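Local atomic coordinates of putative translation initiation inhibitor (Salmonella typhimurium, PDB entry 3GTZ), a protein that is of unknown function but belongs to the RutC (YjgF-like) family and may act as a translation initiation inhibitor. Residues G28-L33 with P104-E109. Numbering follows the deposited sequence.
Sequences GVPENL and PKYKVE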
loop_
_atom_site.group_PDB
_atom_site.type_symbol
_atom_site.label_atom_id
_atom_site.label_comp_id
_atom_site.label_asym_id
_atom_site.label_seq_id
_atom_site.Cartn_x
_atom_site.Cartn_y
_atom_site.Cartn_z
ATOM N N GLY A 28 6.215 0.849 10.583
ATOM C CA GLY A 28 7.120 0.495 11.645
ATOM C C GLY A 28 8.345 -0.161 11.065
ATOM O O GLY A 28 8.247 -0.997 10.174
ATOM N N VAL A 29 9.500 0.249 11.567
ATOM C CA VAL A 29 10.757 -0.326 11.172
ATOM C C VAL A 29 11.510 -0.764 12.424
ATOM O O VAL A 29 11.280 -0.217 13.510
ATOM C CB VAL A 29 11.588 0.677 10.334
ATOM C CG1 VAL A 29 10.706 1.336 9.285
ATOM C CG2 VAL A 29 12.202 1.732 11.224
ATOM N N PRO A 30 12.388 -1.774 12.291
ATOM C CA PRO A 30 13.078 -2.305 13.474
ATOM C C PRO A 30 14.050 -1.342 14.199
ATOM O O PRO A 30 14.613 -0.432 13.591
ATOM C CB PRO A 30 13.811 -3.527 12.917
ATOM C CG PRO A 30 13.131 -3.836 11.627
ATOM C CD PRO A 30 12.748 -2.526 11.085
ATOM N N GLU A 31 14.215 -1.552 15.508
ATOM C CA GLU A 31 15.165 -0.771 16.309
ATOM C C GLU A 31 16.518 -1.485 16.420
ATOM O O GLU A 31 17.550 -0.882 16.193
ATOM C CB GLU A 31 14.598 -0.485 17.702
ATOM C CG GLU A 31 13.848 0.861 17.795
ATOM C CD GLU A 31 12.882 0.954 19.011
ATOM O OE1 GLU A 31 12.793 -0.033 19.798
ATOM O OE2 GLU A 31 12.212 2.021 19.152
ATOM N N ASN A 32 16.497 -2.770 16.770
ATOM C CA ASN A 32 17.715 -3.564 16.940
ATOM C C ASN A 32 18.083 -4.231 15.624
ATOM O O ASN A 32 17.450 -5.194 15.199
ATOM C CB ASN A 32 17.499 -4.613 18.040
ATOM C CG ASN A 32 18.818 -5.291 18.525
ATOM O OD1 ASN A 32 19.939 -5.024 18.034
ATOM N ND2 ASN A 32 18.660 -6.178 19.521
ATOM N N LEU A 33 19.125 -3.714 14.993
ATOM C CA LEU A 33 19.508 -4.133 13.650
ATOM C C LEU A 33 20.154 -5.510 13.631
ATOM O O LEU A 33 20.046 -6.222 12.619
ATOM C CB LEU A 33 20.428 -3.089 12.984
ATOM C CG LEU A 33 19.870 -1.678 12.702
ATOM C CD1 LEU A 33 20.989 -0.747 12.122
ATOM C CD2 LEU A 33 18.608 -1.692 11.805
ATOM N N PRO A 104 19.942 -3.192 4.930
ATOM C CA PRO A 104 20.144 -4.640 4.746
ATOM C C PRO A 104 20.116 -5.485 6.044
ATOM O O PRO A 104 20.091 -6.716 5.976
ATOM C CB PRO A 104 21.511 -4.729 4.042
ATOM C CG PRO A 104 22.218 -3.442 4.383
ATOM C CD PRO A 104 21.175 -2.412 4.695
ATOM N N LYS A 105 20.121 -4.811 7.189
ATOM C CA LYS A 105 19.916 -5.426 8.488
ATOM C C LYS A 105 18.425 -5.571 8.895
ATOM O O LYS A 105 18.138 -6.147 9.966
ATOM C CB LYS A 105 20.607 -4.572 9.553
ATOM C CG LYS A 105 21.816 -5.205 10.189
ATOM C CD LYS A 105 23.133 -4.699 9.640
ATOM C CE LYS A 105 24.298 -5.178 10.539
ATOM N NZ LYS A 105 24.117 -4.732 11.977
ATOM N N TYR A 106 17.489 -5.029 8.097
ATOM C CA TYR A 106 16.055 -5.119 8.415
ATOM C C TYR A 106 15.520 -6.444 7.952
ATOM O O TYR A 106 15.574 -6.731 6.757
ATOM C CB TYR A 106 15.224 -4.057 7.681
ATOM C CG TYR A 106 15.357 -2.623 8.125
ATOM C CD1 TYR A 106 15.941 -2.276 9.339
ATOM C CD2 TYR A 106 14.864 -1.601 7.316
ATOM C CE1 TYR A 106 16.050 -0.931 9.725
ATOM C CE2 TYR A 106 14.970 -0.260 7.687
ATOM C CZ TYR A 106 15.557 0.070 8.889
ATOM O OH TYR A 106 15.646 1.394 9.267
ATOM N N LYS A 107 14.959 -7.246 8.851
ATOM C CA LYS A 107 14.354 -8.500 8.388
ATOM C C LYS A 107 12.873 -8.239 8.060
ATOM O O LYS A 107 12.269 -8.948 7.278
ATOM C CB LYS A 107 14.543 -9.690 9.375
ATOM C CG LYS A 107 15.797 -9.681 10.285
ATOM C CD LYS A 107 17.110 -9.799 9.599
ATOM C CE LYS A 107 18.308 -9.907 10.606
ATOM N NZ LYS A 107 18.905 -8.625 11.219
ATOM N N VAL A 108 12.311 -7.185 8.635
ATOM C CA VAL A 108 10.868 -6.920 8.552
ATOM C C VAL A 108 10.599 -5.413 8.567
ATOM O O VAL A 108 11.404 -4.628 9.077
ATOM C CB VAL A 108 10.115 -7.607 9.703
ATOM C CG1 VAL A 108 10.673 -7.167 11.034
ATOM C CG2 VAL A 108 8.665 -7.312 9.642
ATOM N N GLU A 109 9.466 -5.030 7.988
ATOM C CA GLU A 109 8.947 -3.676 8.059
ATOM C C GLU A 109 7.410 -3.790 7.983
ATOM O O GLU A 109 6.889 -4.745 7.387
ATOM C CB GLU A 109 9.530 -2.927 6.886
ATOM C CG GLU A 109 9.257 -1.485 6.757
ATOM C CD GLU A 109 10.193 -0.858 5.703
ATOM O OE1 GLU A 109 9.681 -0.159 4.787
ATOM O OE2 GLU A 109 11.427 -1.114 5.772
#
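Pro30 lies over one face of the Tyr106 ring where two antiparallel neighbours of the YjgF-like sheet, strands 23-28 and 108-115, give way to loops. The two segments run nearly antiparallel, and no hydrogen bond joins residues 28-33 to 104-109; the strand pairing is taken up just beyond, between Gly28 and Ile110. Within the contact Gly28 O receives a CA-H...O approach from Glu109 CA, at 3.5 Å.

The Tyr106 ring meets three residues of 28-33: Val29, Pro30 and Leu33. From CB its ring leaves anti to the carbonyl carbon (chi1 -71°), which sends it across the mouth of the 29-33 loop. CG and CD1 pass beneath Pro30 CD, which makes a CH-pi contact 3.9 Å from the ring centroid and 22° off the normal. CE1, farther out, meets Leu33 CD2 at 3.4 Å, the methyl coming in at the ring edge near its plane. CZ has Val29 CB at an oblique approach, and the terminal OH ends beside Val29 CG2. Leu101 of strand 100-101 also touches this side chain.

Pro30 CG also meets residues 104-109, lying 3.2 Å from Val108 O with Val108 CG1 farther off, while Gln40 of helix 37-54 touches both residues. At the far end Leu33 CB rests on Lys105 CB, 3.7 Å away; the lysine's ammonium forms a salt bridge with Asp34. Lys107, bent at chi2 and chi4, curls back so that NZ, which also bonds Ala35 O, donates to Lys105 O at 2.9 Å, tilted 32° from the carbonyl plane.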